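Local coordinates for putative large adhesion protein (Lap) involved in biofilm formation (Marinobacter hydrocarbonoclasticus ATCC 49840, PDB 6M8M) that is a putative adhesin likely to take part in bacterial attachment and biofilm formation, with a calcium-containing PA14 domain that binds glucose, at residues Gly85-Asn90 with Ala114-Thr119; Lys92-Leu97 with Thr106-Ser111. One frame throughout, in Å; residues are numbered along the deposited sequence. Where two conformers were deposited one is given.

Interaction 1: residues Gly85-Asn90 with Ala114-Thr119; sequences GDLGGN and AIVKLT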
loop_
_atom_site.group_PDB
_atom_site.type_symbol
_atom_site.label_atom_id
_atom_site.label_comp_id
_atom_site.label_asym_id
_atom_site.label_seq_id
_atom_site.Cartn_x
_atom_site.Cartn_y
_atom_site.Cartn_z
ATOM N N GLY A 85 4.080 9.969 -15.188
ATOM C CA GLY A 85 2.973 9.926 -16.116
ATOM C C GLY A 85 1.720 9.286 -15.576
ATOM O O GLY A 85 0.911 8.774 -16.367
ATOM N N ASP A 86 1.552 9.289 -14.247
ATOM C CA ASP A 86 0.399 8.780 -13.521
ATOM C C ASP A 86 0.473 7.275 -13.296
ATOM O O ASP A 86 0.645 6.500 -14.249
ATOM C CB ASP A 86 -0.942 9.054 -14.215
ATOM C CG ASP A 86 -1.162 10.508 -14.591
ATOM O OD1 ASP A 86 -0.587 11.426 -13.965
ATOM O OD2 ASP A 86 -1.963 10.740 -15.521
ATOM N N LEU A 87 0.277 6.836 -12.052
ATOM C CA LEU A 87 0.150 5.407 -11.798
ATOM C C LEU A 87 -0.974 4.800 -12.621
ATOM O O LEU A 87 -0.882 3.640 -13.036
ATOM C CB LEU A 87 -0.081 5.165 -10.311
ATOM C CG LEU A 87 -0.274 3.715 -9.897
ATOM C CD1 LEU A 87 0.861 2.833 -10.400
ATOM C CD2 LEU A 87 -0.363 3.618 -8.381
ATOM N N GLY A 88 -2.036 5.564 -12.874
ATOM C CA GLY A 88 -3.138 5.098 -13.681
ATOM C C GLY A 88 -2.943 5.176 -15.178
ATOM O O GLY A 88 -3.857 4.830 -15.935
ATOM N N GLY A 89 -1.788 5.608 -15.646
ATOM C CA GLY A 89 -1.543 5.690 -17.071
ATOM C C GLY A 89 -1.338 4.332 -17.710
ATOM O O GLY A 89 -1.078 3.327 -17.058
ATOM N N ASN A 90 -1.426 4.300 -19.042
ATOM C CA ASN A 90 -1.287 3.044 -19.773
ATOM C C ASN A 90 0.037 2.367 -19.425
ATOM O O ASN A 90 1.101 2.979 -19.521
ATOM C CB ASN A 90 -1.374 3.316 -21.278
ATOM C CG ASN A 90 -1.753 2.074 -22.083
ATOM O OD1 ASN A 90 -2.660 1.327 -21.740
ATOM N ND2 ASN A 90 -1.071 1.887 -23.208
ATOM N N ALA A 114 -5.114 6.695 -8.832
ATOM C CA ALA A 114 -5.077 5.261 -8.574
ATOM C C ALA A 114 -4.910 5.003 -7.089
ATOM O O ALA A 114 -4.275 5.775 -6.375
ATOM C CB ALA A 114 -3.939 4.608 -9.347
ATOM N N ILE A 115 -5.464 3.878 -6.643
ATOM C CA ILE A 115 -5.434 3.468 -5.245
ATOM C C ILE A 115 -4.942 2.032 -5.184
ATOM O O ILE A 115 -5.364 1.191 -5.994
ATOM C CB ILE A 115 -6.842 3.563 -4.624
ATOM C CG1 ILE A 115 -7.326 5.015 -4.582
ATOM C CG2 ILE A 115 -6.883 2.960 -3.235
ATOM C CD1 ILE A 115 -8.818 5.164 -4.418
ATOM N N VAL A 116 -4.084 1.739 -4.202
ATOM C CA VAL A 116 -3.654 0.372 -3.920
ATOM C C VAL A 116 -3.988 0.060 -2.473
ATOM O O VAL A 116 -3.743 0.880 -1.577
ATOM C CB VAL A 116 -2.142 0.202 -4.163
ATOM C CG1 VAL A 116 -1.681 -1.194 -3.759
ATOM C CG2 VAL A 116 -1.801 0.501 -5.600
ATOM N N LYS A 117 -4.533 -1.129 -2.237
ATOM C CA LYS A 117 -4.748 -1.650 -0.897
ATOM C C LYS A 117 -4.012 -2.964 -0.762
ATOM O O LYS A 117 -4.045 -3.797 -1.672
ATOM C CB LYS A 117 -6.230 -1.837 -0.651
ATOM C CG LYS A 117 -6.566 -2.432 0.690
ATOM C CD LYS A 117 -8.071 -2.391 0.898
ATOM C CE LYS A 117 -8.501 -3.134 2.136
ATOM N NZ LYS A 117 -9.986 -3.043 2.273
ATOM N N LEU A 118 -3.342 -3.137 0.357
ATOM C CA LEU A 118 -2.617 -4.360 0.670
ATOM C C LEU A 118 -3.075 -4.853 2.025
ATOM O O LEU A 118 -3.112 -4.080 2.981
ATOM C CB LEU A 118 -1.108 -4.087 0.702
ATOM C CG LEU A 118 -0.486 -3.763 -0.660
ATOM C CD1 LEU A 118 0.778 -2.942 -0.505
ATOM C CD2 LEU A 118 -0.173 -5.048 -1.412
ATOM N N THR A 119 -3.396 -6.137 2.122
ATOM C CA THR A 119 -3.865 -6.703 3.377
ATOM C C THR A 119 -3.222 -8.060 3.635
ATOM O O THR A 119 -2.860 -8.797 2.717
ATOM C CB THR A 119 -5.385 -6.860 3.436
ATOM O OG1 THR A 119 -5.821 -7.604 2.303
ATOM C CG2 THR A 119 -6.076 -5.523 3.450
#
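Gly88 and Ala114 bring the two backbones closest, their CA atoms 5.5 Å apart, where a loop turn meets the first residues of an extended strand. No hydrogen bond crosses between 85-90 and 114-119. The loop is instead folded on itself as a type I beta turn from Asp86 to Gly89, closed by Gly89 N bonding to Asp86 O at 2.9 Å. Leu87 and Gly88 are the two central residues of this turn, and both lie against the strand. Gly85 leads into the turn with positive phi, a conformation that glycine adopts readily.

The contact itself is apolar. Leu87 drives its side chain at the strand, with CG 3.8 Å from Ala114 CB. Because Leu87 CG lies anti to the backbone N (chi1 178°), the branch extends away from the turn, and the methyl of Ala114 meets it along CB, CG and CD2. Farther along the strand, that same leucine methyl, CD2, comes within 4.4 Å of Val116 CG2, a looser touch. The small alanine lets the turn draw close: its CB also lies 4.1 Å from Gly88 N, and Gly88 adds no side chain of its own there.

Asp181, which also binds the calcium at the glucose pocket, accepts a hydrogen bond from Leu87 N and is backbone-bonded to Ala114, so one residue holds both the turn and the start of the strand. Strand 113-122 carries Ala114 and Val116 on the face that meets the loop, while Ile115 points the other way and packs on helix 57-66. Leu87 also touches Tyr179 of strand 174-181 and Val93 and Phe96 of helix 92-96, so the turn is wedged between sheet and helix.

Interaction 2: residues Lys92-Leu97 with Thr106-Ser111; sequences KVQSFL and TDPENS. With CA (calcium ion), chain C.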
loop_
_atom_site.group_PDB
_atom_site.type_symbol
_atom_site.label_atom_id
_atom_site.label_comp_id
_atom_site.label_asym_id
_atom_site.label_seq_id
_atom_site.Cartn_x
_atom_site.Cartn_y
_atom_site.Cartn_z
ATOM N N LYS A 92 1.288 1.654 -16.636
ATOM C CA LYS A 92 2.059 2.200 -15.520
ATOM C C LYS A 92 1.985 1.345 -14.257
ATOM O O LYS A 92 2.996 1.191 -13.565
ATOM C CB LYS A 92 1.667 3.663 -15.265
ATOM C CG LYS A 92 2.084 4.598 -16.392
ATOM C CD LYS A 92 3.604 4.791 -16.395
ATOM C CE LYS A 92 4.109 5.535 -17.620
ATOM N NZ LYS A 92 3.384 6.791 -17.883
ATOM N N VAL A 93 0.831 0.761 -13.932
ATOM C CA VAL A 93 0.785 -0.077 -12.739
ATOM C C VAL A 93 1.678 -1.295 -12.941
ATOM O O VAL A 93 2.327 -1.764 -11.999
ATOM C CB VAL A 93 -0.652 -0.453 -12.322
ATOM C CG1 VAL A 93 -1.357 -1.294 -13.353
ATOM C CG2 VAL A 93 -0.618 -1.170 -10.977
ATOM N N GLN A 94 1.758 -1.812 -14.170
ATOM C CA GLN A 94 2.637 -2.943 -14.438
ATOM C C GLN A 94 4.088 -2.570 -14.151
ATOM O O GLN A 94 4.806 -3.310 -13.467
ATOM C CB GLN A 94 2.461 -3.409 -15.882
ATOM C CG GLN A 94 1.134 -4.102 -16.166
ATOM C CD GLN A 94 -0.030 -3.164 -16.422
ATOM O OE1 GLN A 94 0.127 -1.955 -16.570
ATOM N NE2 GLN A 94 -1.217 -3.740 -16.497
ATOM N N SER A 95 4.534 -1.414 -14.638
ATOM C CA SER A 95 5.897 -0.981 -14.350
ATOM C C SER A 95 6.095 -0.723 -12.861
ATOM O O SER A 95 7.123 -1.103 -12.283
ATOM C CB SER A 95 6.216 0.269 -15.162
ATOM O OG SER A 95 6.177 -0.005 -16.551
ATOM N N PHE A 96 5.115 -0.075 -12.225
ATOM C CA PHE A 96 5.199 0.269 -10.803
ATOM C C PHE A 96 5.424 -0.948 -9.930
ATOM O O PHE A 96 6.237 -0.895 -9.004
ATOM C CB PHE A 96 3.882 0.980 -10.455
ATOM C CG PHE A 96 3.655 1.344 -9.002
ATOM C CD1 PHE A 96 4.135 2.538 -8.486
ATOM C CD2 PHE A 96 2.826 0.577 -8.217
ATOM C CE1 PHE A 96 3.835 2.925 -7.200
ATOM C CE2 PHE A 96 2.518 0.956 -6.923
ATOM C CZ PHE A 96 3.022 2.146 -6.426
ATOM N N LEU A 97 4.709 -2.032 -10.196
ATOM C CA LEU A 97 4.743 -3.207 -9.334
ATOM C C LEU A 97 5.979 -4.079 -9.536
ATOM O O LEU A 97 6.158 -5.053 -8.793
ATOM C CB LEU A 97 3.479 -4.039 -9.539
ATOM C CG LEU A 97 2.186 -3.438 -9.006
ATOM C CD1 LEU A 97 1.010 -4.355 -9.312
ATOM C CD2 LEU A 97 2.249 -3.136 -7.526
ATOM N N THR A 106 -5.471 -8.866 -14.214
ATOM C CA THR A 106 -5.865 -8.294 -15.489
ATOM C C THR A 106 -5.096 -6.989 -15.614
ATOM O O THR A 106 -4.484 -6.516 -14.648
ATOM C CB THR A 106 -7.379 -8.060 -15.542
ATOM O OG1 THR A 106 -7.762 -7.747 -16.885
ATOM C CG2 THR A 106 -7.804 -6.937 -14.625
ATOM N N ASP A 107 -5.154 -6.383 -16.794
ATOM C CA ASP A 107 -4.676 -5.017 -16.981
ATOM C C ASP A 107 -5.846 -4.098 -16.657
ATOM O O ASP A 107 -6.811 -4.040 -17.438
ATOM C CB ASP A 107 -4.205 -4.807 -18.406
ATOM C CG ASP A 107 -3.688 -3.399 -18.660
ATOM O OD1 ASP A 107 -3.723 -2.562 -17.725
ATOM O OD2 ASP A 107 -3.229 -3.113 -19.795
ATOM N N PRO A 108 -5.848 -3.422 -15.517
ATOM C CA PRO A 108 -6.996 -2.584 -15.166
ATOM C C PRO A 108 -7.107 -1.384 -16.091
ATOM O O PRO A 108 -6.141 -0.959 -16.716
ATOM C CB PRO A 108 -6.690 -2.151 -13.731
ATOM C CG PRO A 108 -5.198 -2.146 -13.669
ATOM C CD PRO A 108 -4.725 -3.267 -14.574
ATOM N N GLU A 109 -8.309 -0.833 -16.171
ATOM C CA GLU A 109 -8.519 0.358 -16.980
ATOM C C GLU A 109 -7.604 1.481 -16.517
ATOM O O GLU A 109 -7.216 1.550 -15.346
ATOM C CB GLU A 109 -9.982 0.793 -16.888
ATOM C CG GLU A 109 -10.377 1.313 -15.526
ATOM C CD GLU A 109 -11.883 1.332 -15.313
ATOM O OE1 GLU A 109 -12.473 0.250 -15.091
ATOM O OE2 GLU A 109 -12.479 2.423 -15.367
ATOM N N ASN A 110 -7.238 2.341 -17.455
ATOM C CA ASN A 110 -6.414 3.501 -17.154
ATOM C C ASN A 110 -7.259 4.634 -16.569
ATOM O O ASN A 110 -8.461 4.739 -16.824
ATOM C CB ASN A 110 -5.743 3.993 -18.428
ATOM C CG ASN A 110 -4.879 2.928 -19.077
ATOM O OD1 ASN A 110 -4.353 2.040 -18.405
ATOM N ND2 ASN A 110 -4.740 2.998 -20.386
ATOM N N SER A 111 -6.621 5.490 -15.770
ATOM C CA SER A 111 -7.340 6.569 -15.116
ATOM C C SER A 111 -6.370 7.639 -14.644
ATOM O O SER A 111 -5.153 7.454 -14.643
ATOM C CB SER A 111 -8.149 6.046 -13.931
ATOM O OG SER A 111 -7.299 5.442 -12.961
HETATM CA CA CA C . -4.155 -0.209 -17.732
HETATM O O HOH W 1 -1.443 -6.614 -16.216
HETATM O O HOH W 2 -1.948 -0.121 -16.791
HETATM O O HOH W 3 -2.612 -0.447 -19.652
HETATM O O HOH W 4 -4.332 0.812 -15.520
HETATM O O HOH W 5 -5.669 -0.492 -19.566
#
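Asp107 OD1 is gripped by a calcium ion at 2.4 Å and by the side-chain amide of Gln94, whose NE2 donates to it over 3.0 Å. The N-H points fairly straight at the oxygen (156°). Asp107 OD1 lies close to the amide plane of Gln94, while the N-H comes to it from above the carboxylate plane, the two planes standing 82° apart. The Gln94 chain bends at chi2 (82°), turning its amide from the helix toward the loop. Glutamine suits this position because both ends of the amide are used: OE1 accepts a hydrogen bond from a water that itself binds the calcium, and NE2 also donates to a second water, which bonds weakly to Thr106 O. Gln94 is thus a second-shell residue, likely to steady Asp107 and one coordinated water.

Within the PA14 domain, helix 92-96 leans here on a calcium-binding loop that leads into strand 113-122, and the protein ligands all come from that loop. Besides the carboxylate they are Pro108 O and Asn110 OD1; four waters complete a shell of seven oxygens. A second carboxylate oxygen, Asp107 OD2, stays 3.7 Å from the calcium and takes a hydrogen bond from one of those waters, so the aspartate binds the metal through a single oxygen. Its negative charge probably offsets part of the calcium's, while asparagine supplies a neutral oxygen.

Beneath this hydrated shell the contact turns apolar. Val93 CG1 comes against the CG corner of the Pro108 ring at 3.9 Å, and both residues also pack on Tyr42 of strand 38-45. Pro108 therefore serves twice, with its carbonyl on the metal and its ring against the helix. Asn110 ND2, on the far branch of its ligating amide, bonds to Asn90 OD1.

Overall arrangement
Interaction 1 is wholly buried and apolar, whereas interaction 2 is partly buried and combines a hydrated calcium site with a small apolar patch. Along the chain, 92-97 and 106-111 both fall between the segments of interaction 1, and the two centres lie about 7 Å apart. They are joined directly: Gly88 O and Ser111 N lie 2.8 Å apart, a probable hydrogen bond. Helix 92-96 takes part on both sides, since Val93 touches Leu87 as well as Pro108. Strand 38-45 is likewise shared, through Tyr42 against Ala114, Val93 and Pro108. Hydrophobic packing thus lies toward the sheet, and metal coordination toward the solvent-facing loop.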